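Local coordinates for E3 ubiquitin-protein ligase HERC2 (Homo sapiens, PDB 4L1M) that probably passes ubiquitin to target proteins as a HECT-type E3 ligase and carries RCC1-like beta-propeller domains, the first of which is described here, at residues L24-G29 and P44-G49; K99-S104 and I158-T163; I253-D258 and V299-L304. All blocks are in the same frame, centred on the assembly; numbering follows the deposited sequence.

Contact 1: L24-G29 and P44-G49; sequences LQEVIG and PIQCEG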
loop_
_atom_site.group_PDB
_atom_site.type_symbol
_atom_site.label_atom_id
_atom_site.label_comp_id
_atom_site.label_asym_id
_atom_site.label_seq_id
_atom_site.Cartn_x
_atom_site.Cartn_y
_atom_site.Cartn_z
ATOM N N LEU A 24 18.957 20.148 1.272
ATOM C CA LEU A 24 18.035 19.069 1.720
ATOM C C LEU A 24 16.815 18.813 0.809
ATOM O O LEU A 24 16.142 19.731 0.297
ATOM C CB LEU A 24 17.532 19.336 3.143
ATOM C CG LEU A 24 18.511 19.169 4.302
ATOM C CD1 LEU A 24 17.871 19.573 5.623
ATOM C CD2 LEU A 24 18.994 17.733 4.363
ATOM N N GLN A 25 16.533 17.509 0.647
ATOM C CA GLN A 25 15.259 16.933 0.093
ATOM C C GLN A 25 14.093 17.566 0.852
ATOM O O GLN A 25 14.301 17.993 1.963
ATOM C CB GLN A 25 15.272 15.425 0.373
ATOM C CG GLN A 25 14.016 14.612 0.139
ATOM C CD GLN A 25 14.153 13.177 0.663
ATOM O OE1 GLN A 25 14.686 12.957 1.739
ATOM N NE2 GLN A 25 13.695 12.204 -0.113
ATOM N N GLU A 26 12.883 17.611 0.277
ATOM C CA GLU A 26 11.692 18.023 1.025
ATOM C C GLU A 26 10.825 16.816 1.340
ATOM O O GLU A 26 10.585 15.968 0.497
ATOM C CB GLU A 26 10.904 19.111 0.280
ATOM C CG GLU A 26 11.641 20.456 0.293
ATOM C CD GLU A 26 10.812 21.624 -0.218
ATOM O OE1 GLU A 26 9.573 21.577 -0.139
ATOM O OE2 GLU A 26 11.399 22.627 -0.685
ATOM N N VAL A 27 10.438 16.725 2.607
ATOM C CA VAL A 27 9.516 15.724 3.093
ATOM C C VAL A 27 8.426 16.451 3.849
ATOM O O VAL A 27 8.660 16.986 4.929
ATOM C CB VAL A 27 10.187 14.713 4.051
ATOM C CG1 VAL A 27 9.190 13.653 4.463
ATOM C CG2 VAL A 27 11.387 14.065 3.388
ATOM N N ILE A 28 7.227 16.427 3.281
ATOM C CA ILE A 28 6.067 17.100 3.851
ATOM C C ILE A 28 5.089 16.073 4.411
ATOM O O ILE A 28 4.851 15.029 3.792
ATOM C CB ILE A 28 5.294 17.908 2.801
ATOM C CG1 ILE A 28 6.234 18.573 1.812
ATOM C CG2 ILE A 28 4.417 18.944 3.492
ATOM C CD1 ILE A 28 7.182 19.565 2.440
ATOM N N GLY A 29 4.549 16.374 5.592
ATOM C CA GLY A 29 3.530 15.540 6.223
ATOM C C GLY A 29 2.396 16.368 6.762
ATOM O O GLY A 29 2.563 17.555 7.062
ATOM N N PRO A 44 0.245 21.682 6.227
ATOM C CA PRO A 44 1.343 20.781 5.897
ATOM C C PRO A 44 2.617 21.171 6.611
ATOM O O PRO A 44 2.908 22.364 6.736
ATOM C CB PRO A 44 1.500 20.969 4.393
ATOM C CG PRO A 44 1.101 22.373 4.162
ATOM C CD PRO A 44 0.084 22.729 5.204
ATOM N N ILE A 45 3.385 20.187 7.070
ATOM C CA ILE A 45 4.595 20.494 7.838
ATOM C C ILE A 45 5.829 19.851 7.233
ATOM O O ILE A 45 5.787 18.736 6.705
ATOM C CB ILE A 45 4.449 20.189 9.336
ATOM C CG1 ILE A 45 4.492 18.704 9.614
ATOM C CG2 ILE A 45 3.139 20.754 9.865
ATOM C CD1 ILE A 45 4.924 18.402 11.036
ATOM N N GLN A 46 6.920 20.602 7.297
ATOM C CA GLN A 46 8.186 20.214 6.708
ATOM C C GLN A 46 8.874 19.347 7.733
ATOM O O GLN A 46 9.131 19.808 8.825
ATOM C CB GLN A 46 9.034 21.479 6.399
ATOM C CG GLN A 46 10.438 21.199 5.884
ATOM C CD GLN A 46 10.463 20.425 4.573
ATOM O OE1 GLN A 46 11.087 19.333 4.470
ATOM N NE2 GLN A 46 9.787 20.978 3.552
ATOM N N CYS A 47 9.176 18.105 7.386
ATOM C CA CYS A 47 9.780 17.176 8.337
ATOM C C CYS A 47 11.290 17.060 8.168
ATOM O O CYS A 47 11.767 16.076 7.620
ATOM C CB CYS A 47 9.169 15.778 8.158
ATOM S SG CYS A 47 7.376 15.687 8.256
ATOM N N GLU A 48 12.063 18.033 8.641
ATOM C CA GLU A 48 13.499 18.017 8.332
ATOM C C GLU A 48 14.180 16.783 8.927
ATOM O O GLU A 48 15.175 16.293 8.399
ATOM C CB GLU A 48 14.211 19.290 8.797
ATOM C CG GLU A 48 13.737 20.573 8.125
ATOM C CD GLU A 48 12.695 21.316 8.939
ATOM O OE1 GLU A 48 12.159 20.723 9.908
ATOM O OE2 GLU A 48 12.423 22.496 8.620
ATOM N N GLY A 49 13.647 16.299 10.040
ATOM C CA GLY A 49 14.155 15.081 10.667
ATOM C C GLY A 49 14.191 13.905 9.710
ATOM O O GLY A 49 15.147 13.149 9.707
#
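Gly29 and Ile45 face each other as an antiparallel hydrogen-bonded pair, exchanging two backbone bonds: Gly29 N gives to Ile45 O at 2.9 Å and Ile45 N gives to Gly29 O at 2.8 Å. Ile28 and Gln46 follow as the non-hydrogen-bonded pair, and the ladder ends with Cys47 N held by Val27 O at 2.7 Å. Cys47 is the N-cap of helix 48-51, and the next bond comes from a side chain. Gln46 has CG anti to the backbone N (chi1 175°) and a bend at chi2 (61°), which swing OE1 back to accept Val27 N at 3.3 Å, the donor lying 24° out of the amide plane.

This is the outer edge of a four-stranded propeller blade built from both chain ends: strand 27-31 pairs with 45-46 on one flank and with the C-terminal strand 374-379 on the other, the ring closure often termed velcro.

Van der Waals contacts fill in between the bonds. Ile28 and Pro44 run alongside each other in the same direction, with CG2 of Ile28 3.7 Å from CB of Pro44. Val27 CG1 rests more loosely on Cys47 CB, at 4.3 Å. Gly29, without a side chain, leaves a place beside its N for Cys47 SG, at 3.9 Å.

Electrostatics are looser. The Glu26 carboxylate stands almost perpendicular to the Gln46 amide; its OE1 is 3.7 Å from Gln46 NE2, too far for a bond, and is salt-bridged to Lys363.

Contact 2: K99-S104 and I158-T163; sequences KIAAHS and IACGST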
loop_
_atom_site.group_PDB
_atom_site.type_symbol
_atom_site.label_atom_id
_atom_site.label_comp_id
_atom_site.label_asym_id
_atom_site.label_seq_id
_atom_site.Cartn_x
_atom_site.Cartn_y
_atom_site.Cartn_z
ATOM N N LYS A 99 13.173 -2.515 -0.338
ATOM C CA LYS A 99 11.732 -2.294 -0.215
ATOM C C LYS A 99 11.268 -2.539 1.192
ATOM O O LYS A 99 11.850 -3.342 1.920
ATOM C CB LYS A 99 10.930 -3.173 -1.194
ATOM C CG LYS A 99 11.049 -2.730 -2.631
ATOM C CD LYS A 99 9.912 -3.216 -3.489
ATOM C CE LYS A 99 10.263 -3.007 -4.963
ATOM N NZ LYS A 99 9.216 -3.595 -5.847
ATOM N N ILE A 100 10.210 -1.821 1.562
ATOM C CA ILE A 100 9.536 -2.024 2.811
ATOM C C ILE A 100 8.045 -2.079 2.570
ATOM O O ILE A 100 7.546 -1.596 1.580
ATOM C CB ILE A 100 9.846 -0.890 3.816
ATOM C CG1 ILE A 100 9.651 0.485 3.162
ATOM C CG2 ILE A 100 11.238 -1.059 4.362
ATOM C CD1 ILE A 100 9.899 1.671 4.084
ATOM N N ALA A 101 7.322 -2.661 3.509
ATOM C CA ALA A 101 5.887 -2.706 3.402
ATOM C C ALA A 101 5.250 -2.785 4.769
ATOM O O ALA A 101 5.849 -3.256 5.739
ATOM C CB ALA A 101 5.465 -3.901 2.567
ATOM N N ALA A 102 4.013 -2.329 4.805
ATOM C CA ALA A 102 3.187 -2.351 5.967
ATOM C C ALA A 102 1.843 -1.876 5.476
ATOM O O ALA A 102 1.755 -1.371 4.394
ATOM C CB ALA A 102 3.718 -1.420 7.039
ATOM N N HIS A 103 0.803 -2.019 6.285
ATOM C CA HIS A 103 -0.542 -1.660 5.877
ATOM C C HIS A 103 -1.080 -0.661 6.858
ATOM O O HIS A 103 -0.822 -0.776 8.051
ATOM C CB HIS A 103 -1.417 -2.900 5.899
ATOM C CG HIS A 103 -2.771 -2.672 5.352
ATOM N ND1 HIS A 103 -3.816 -2.245 6.136
ATOM C CD2 HIS A 103 -3.256 -2.779 4.096
ATOM C CE1 HIS A 103 -4.888 -2.087 5.385
ATOM N NE2 HIS A 103 -4.578 -2.425 4.147
ATOM N N SER A 104 -1.872 0.298 6.391
ATOM C CA SER A 104 -2.251 1.427 7.254
ATOM C C SER A 104 -3.170 1.051 8.460
ATOM O O SER A 104 -3.314 1.840 9.401
ATOM C CB SER A 104 -2.830 2.552 6.398
ATOM O OG SER A 104 -4.134 2.254 6.045
ATOM N N ILE A 158 6.865 -6.877 -2.223
ATOM C CA ILE A 158 6.273 -7.277 -0.951
ATOM C C ILE A 158 5.050 -6.411 -0.593
ATOM O O ILE A 158 4.937 -5.248 -1.016
ATOM C CB ILE A 158 7.275 -7.202 0.210
ATOM C CG1 ILE A 158 8.018 -5.877 0.201
ATOM C CG2 ILE A 158 8.243 -8.358 0.129
ATOM C CD1 ILE A 158 8.776 -5.583 1.483
ATOM N N ALA A 159 4.126 -6.991 0.161
ATOM C CA ALA A 159 2.918 -6.286 0.496
ATOM C C ALA A 159 2.369 -6.826 1.786
ATOM O O ALA A 159 2.557 -7.986 2.091
ATOM C CB ALA A 159 1.903 -6.444 -0.616
ATOM N N CYS A 160 1.657 -5.974 2.523
ATOM C CA CYS A 160 0.964 -6.367 3.722
ATOM C C CYS A 160 -0.517 -6.021 3.660
ATOM O O CYS A 160 -0.920 -4.984 3.105
ATOM C CB CYS A 160 1.546 -5.637 4.912
ATOM S SG CYS A 160 3.234 -6.092 5.308
ATOM N N GLY A 161 -1.317 -6.883 4.274
ATOM C CA GLY A 161 -2.684 -6.562 4.645
ATOM C C GLY A 161 -2.716 -6.257 6.119
ATOM O O GLY A 161 -1.668 -6.171 6.771
ATOM N N SER A 162 -3.913 -6.072 6.663
ATOM C CA SER A 162 -4.038 -5.834 8.110
ATOM C C SER A 162 -3.644 -7.077 8.883
ATOM O O SER A 162 -3.049 -6.967 9.946
ATOM C CB SER A 162 -5.459 -5.400 8.485
ATOM O OG SER A 162 -6.386 -6.383 8.090
ATOM N N THR A 163 -3.953 -8.251 8.336
ATOM C CA THR A 163 -3.664 -9.504 9.021
ATOM C C THR A 163 -2.981 -10.574 8.168
ATOM O O THR A 163 -2.936 -11.742 8.561
ATOM C CB THR A 163 -4.966 -10.109 9.586
ATOM O OG1 THR A 163 -5.860 -10.387 8.510
ATOM C CG2 THR A 163 -5.620 -9.151 10.579
HETATM O O HOH W 1 1.926 -3.246 1.577
#
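Two successive blades of the propeller meet here through their innermost strands, 97-101 and 155-160, near the centre of the ring. The short segments run almost parallel, 14° apart, with axes 6.3 Å from each other at closest approach. No hydrogen bond passes between 99-104 and 158-163 directly, although Lys99 NZ reaches Val156 O a little earlier in the neighbouring strand; side chains and one water fill the space between them.

At the start of segment 158-163, Ile158 reaches across. Its CG1 sits between the backbone N and the carbonyl carbon (chi1 48°), and the extended chain beyond carries CD1 against the backbone of the other strand, 3.7 Å from Ile100 C, and onto Ala101 CB at 3.9 Å. Alanine suits that position: its small methyl points at the neighbouring strand and lets the backbones come close, while the larger Ile100 turns away to the preceding blade, onto Leu66 and Leu68. Next along, Cys160 packs its sulfur against the main chain, SG lying 3.8 Å from Ala102 CA. The water takes the N-H of Cys160 at 2.9 Å from its N and makes only a weak bond to Ala102 O.

His103 closes the row. With CG anti to the backbone N (chi1 -173°), the imidazole is laid along the turn after strand 155-160: Cys160 O lies at the ring edge, 3.4 Å from CD2, and Ser162 N stands over one face, displaced toward the rim.

The flat ring thus meets a polar backbone by contact alone, and its ND1 is hydrogen-bonded to Asp105 N in its own loop. Since a backbone amide can only donate, ND1 is probably unprotonated, and van der Waals packing dominates between these two segments.

Contact 3: I253-D258 and V299-L304; sequences IEKLQD and VRYPKL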
loop_
_atom_site.group_PDB
_atom_site.type_symbol
_atom_site.label_atom_id
_atom_site.label_comp_id
_atom_site.label_asym_id
_atom_site.label_seq_id
_atom_site.Cartn_x
_atom_site.Cartn_y
_atom_site.Cartn_z
ATOM N N ILE A 253 -11.401 -9.369 -13.087
ATOM C CA ILE A 253 -12.286 -8.228 -13.094
ATOM C C ILE A 253 -12.591 -7.870 -14.540
ATOM O O ILE A 253 -11.802 -7.207 -15.193
ATOM C CB ILE A 253 -11.703 -7.065 -12.300
ATOM C CG1 ILE A 253 -11.451 -7.505 -10.861
ATOM C CG2 ILE A 253 -12.693 -5.904 -12.274
ATOM C CD1 ILE A 253 -10.830 -6.436 -9.975
ATOM N N GLU A 254 -13.730 -8.350 -15.030
ATOM C CA GLU A 254 -14.107 -8.268 -16.424
ATOM C C GLU A 254 -14.272 -6.818 -16.931
ATOM O O GLU A 254 -13.953 -6.521 -18.079
ATOM C CB GLU A 254 -15.418 -9.082 -16.685
ATOM C CG GLU A 254 -15.447 -10.610 -16.358
ATOM C CD GLU A 254 -15.905 -11.044 -14.911
ATOM O OE1 GLU A 254 -16.696 -10.319 -14.252
ATOM O OE2 GLU A 254 -15.499 -12.148 -14.427
ATOM N N LYS A 255 -14.679 -5.897 -16.073
ATOM C CA LYS A 255 -14.798 -4.474 -16.491
ATOM C C LYS A 255 -13.472 -3.787 -16.773
ATOM O O LYS A 255 -13.451 -2.785 -17.478
ATOM C CB LYS A 255 -15.525 -3.653 -15.445
ATOM C CG LYS A 255 -16.933 -4.142 -15.180
ATOM C CD LYS A 255 -17.878 -3.834 -16.314
ATOM C CE LYS A 255 -19.241 -4.449 -16.041
ATOM N NZ LYS A 255 -20.146 -4.143 -17.169
ATOM N N LEU A 256 -12.375 -4.308 -16.225
ATOM C CA LEU A 256 -11.042 -3.750 -16.446
ATOM C C LEU A 256 -10.282 -4.460 -17.572
ATOM O O LEU A 256 -9.141 -4.060 -17.905
ATOM C CB LEU A 256 -10.190 -3.859 -15.186
ATOM C CG LEU A 256 -10.659 -3.071 -13.989
ATOM C CD1 LEU A 256 -9.706 -3.338 -12.835
ATOM C CD2 LEU A 256 -10.747 -1.580 -14.242
ATOM N N GLN A 257 -10.917 -5.462 -18.178
ATOM C CA GLN A 257 -10.198 -6.517 -18.893
ATOM C C GLN A 257 -9.671 -6.072 -20.238
ATOM O O GLN A 257 -8.962 -6.816 -20.885
ATOM C CB GLN A 257 -11.094 -7.773 -19.058
ATOM C CG GLN A 257 -12.005 -7.706 -20.286
ATOM C CD GLN A 257 -13.226 -8.668 -20.270
ATOM O OE1 GLN A 257 -13.274 -9.679 -19.540
ATOM N NE2 GLN A 257 -14.226 -8.330 -21.084
ATOM N N ASP A 258 -10.046 -4.873 -20.665
ATOM C CA ASP A 258 -9.446 -4.261 -21.842
ATOM C C ASP A 258 -8.487 -3.056 -21.612
ATOM O O ASP A 258 -8.009 -2.416 -22.578
ATOM C CB ASP A 258 -10.574 -3.811 -22.768
ATOM C CG ASP A 258 -11.577 -2.916 -22.065
ATOM O OD1 ASP A 258 -11.815 -3.095 -20.830
ATOM O OD2 ASP A 258 -12.110 -2.020 -22.759
ATOM N N VAL A 299 -20.029 1.478 -4.827
ATOM C CA VAL A 299 -19.888 1.283 -6.249
ATOM C C VAL A 299 -19.355 -0.120 -6.443
ATOM O O VAL A 299 -18.277 -0.433 -5.962
ATOM C CB VAL A 299 -18.917 2.323 -6.849
ATOM C CG1 VAL A 299 -18.579 1.986 -8.300
ATOM C CG2 VAL A 299 -19.509 3.737 -6.722
ATOM N N ARG A 300 -20.108 -0.947 -7.163
ATOM C CA ARG A 300 -19.849 -2.376 -7.173
ATOM C C ARG A 300 -19.145 -2.895 -8.418
ATOM O O ARG A 300 -18.841 -4.078 -8.518
ATOM C CB ARG A 300 -21.144 -3.110 -6.911
ATOM C CG ARG A 300 -21.715 -2.738 -5.553
ATOM C CD ARG A 300 -23.046 -3.408 -5.269
ATOM N NE ARG A 300 -23.584 -2.845 -4.050
ATOM C CZ ARG A 300 -23.339 -3.307 -2.824
ATOM N NH1 ARG A 300 -22.592 -4.392 -2.618
ATOM N NH2 ARG A 300 -23.853 -2.680 -1.789
ATOM N N TYR A 301 -18.857 -1.988 -9.352
ATOM C CA TYR A 301 -17.955 -2.253 -10.461
ATOM C C TYR A 301 -16.972 -1.112 -10.595
ATOM O O TYR A 301 -17.317 0.019 -10.321
ATOM C CB TYR A 301 -18.732 -2.355 -11.735
ATOM C CG TYR A 301 -19.770 -3.446 -11.744
ATOM C CD1 TYR A 301 -19.434 -4.765 -12.092
ATOM C CD2 TYR A 301 -21.097 -3.162 -11.475
ATOM C CE1 TYR A 301 -20.406 -5.755 -12.163
ATOM C CE2 TYR A 301 -22.058 -4.152 -11.538
ATOM C CZ TYR A 301 -21.705 -5.440 -11.879
ATOM O OH TYR A 301 -22.665 -6.412 -11.917
ATOM N N PRO A 302 -15.752 -1.389 -11.055
ATOM C CA PRO A 302 -14.760 -0.331 -11.250
ATOM C C PRO A 302 -15.310 0.849 -12.014
ATOM O O PRO A 302 -15.929 0.661 -13.032
ATOM C CB PRO A 302 -13.682 -1.024 -12.086
ATOM C CG PRO A 302 -13.765 -2.445 -11.647
ATOM C CD PRO A 302 -15.257 -2.673 -11.560
ATOM N N LYS A 303 -15.101 2.045 -11.499
ATOM C CA LYS A 303 -15.649 3.247 -12.104
ATOM C C LYS A 303 -14.530 4.270 -12.288
ATOM O O LYS A 303 -13.736 4.491 -11.374
ATOM C CB LYS A 303 -16.733 3.818 -11.222
ATOM C CG LYS A 303 -17.342 5.103 -11.722
ATOM C CD LYS A 303 -18.301 5.670 -10.696
ATOM C CE LYS A 303 -19.501 6.330 -11.340
ATOM N NZ LYS A 303 -19.132 7.604 -12.003
ATOM N N LEU A 304 -14.449 4.847 -13.485
ATOM C CA LEU A 304 -13.445 5.831 -13.787
ATOM C C LEU A 304 -13.609 7.042 -12.885
ATOM O O LEU A 304 -14.702 7.588 -12.752
ATOM C CB LEU A 304 -13.539 6.264 -15.277
ATOM C CG LEU A 304 -12.538 7.330 -15.784
ATOM C CD1 LEU A 304 -11.101 6.886 -15.593
ATOM C CD2 LEU A 304 -12.775 7.654 -17.248
#
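The Pro302 ring lodges among three side chains of the turn 253-258, which share it between them, CG being met by both Ile253 and Leu256. Ile253 has CG2 anti to its backbone N, which sends that methyl to Pro302 CG at 3.7 Å. Leu256 comes in on the CB side of the ring: chi1 of -64° sets CG beside the backbone N, and with CD1 trans it is the other methyl, CD2, that lies 3.7 Å from Pro302 CB. Lys255 completes the set with its CB, 4.0 Å from Pro302 CD.

Beyond that carbon Lys255 kinks at chi2 (-72°) and then runs straight, crossing Tyr301 at a slant. Its methylenes do the touching, CE reaching Tyr301 CD1 at 4.0 Å. The ammonium group stands close to the ring normal, yet NZ is 5.4 Å from the centroid of the Tyr301 ring, so any cation-pi attraction is weak at most.

The short 3-10 turn 254-256, held by Leu256 N to Ile253 O, brings the tips of Lys255 and Leu256 near Pro302, beside Ile253. It lies in the connection from the outermost strand of one blade, 250-252, to the innermost strand of the next, and Pro302 lies on that next blade's outermost strand, where the chain has turned a corner at Tyr301. Trp283 packs against Ile253, Leu256 and Pro302 alike.

With no hydrogen bond across it, the contact depends on hydrophobic burial around a rigid ring, and lysine fits at its rim by offering aliphatic carbons to the interface.

In the fold
Followed from the N terminus, the three contacts come strictly in series; none encloses or crosses another. Contact 1 closes a short loop, part of it not modelled, within the blade that the C-terminal strands complete, so it belongs to the closure of the ring. Contact 2 spans the rest of one blade and returns at the innermost strand of the following one, joining the two near the central axis. Contact 3 closes a loop of 40 residues at the periphery, tying an interblade connection to the outermost strand of the blade it leads into. Contacts 1 and 3 lie on opposite sides of the chain's centre, their centres about 37 Å apart.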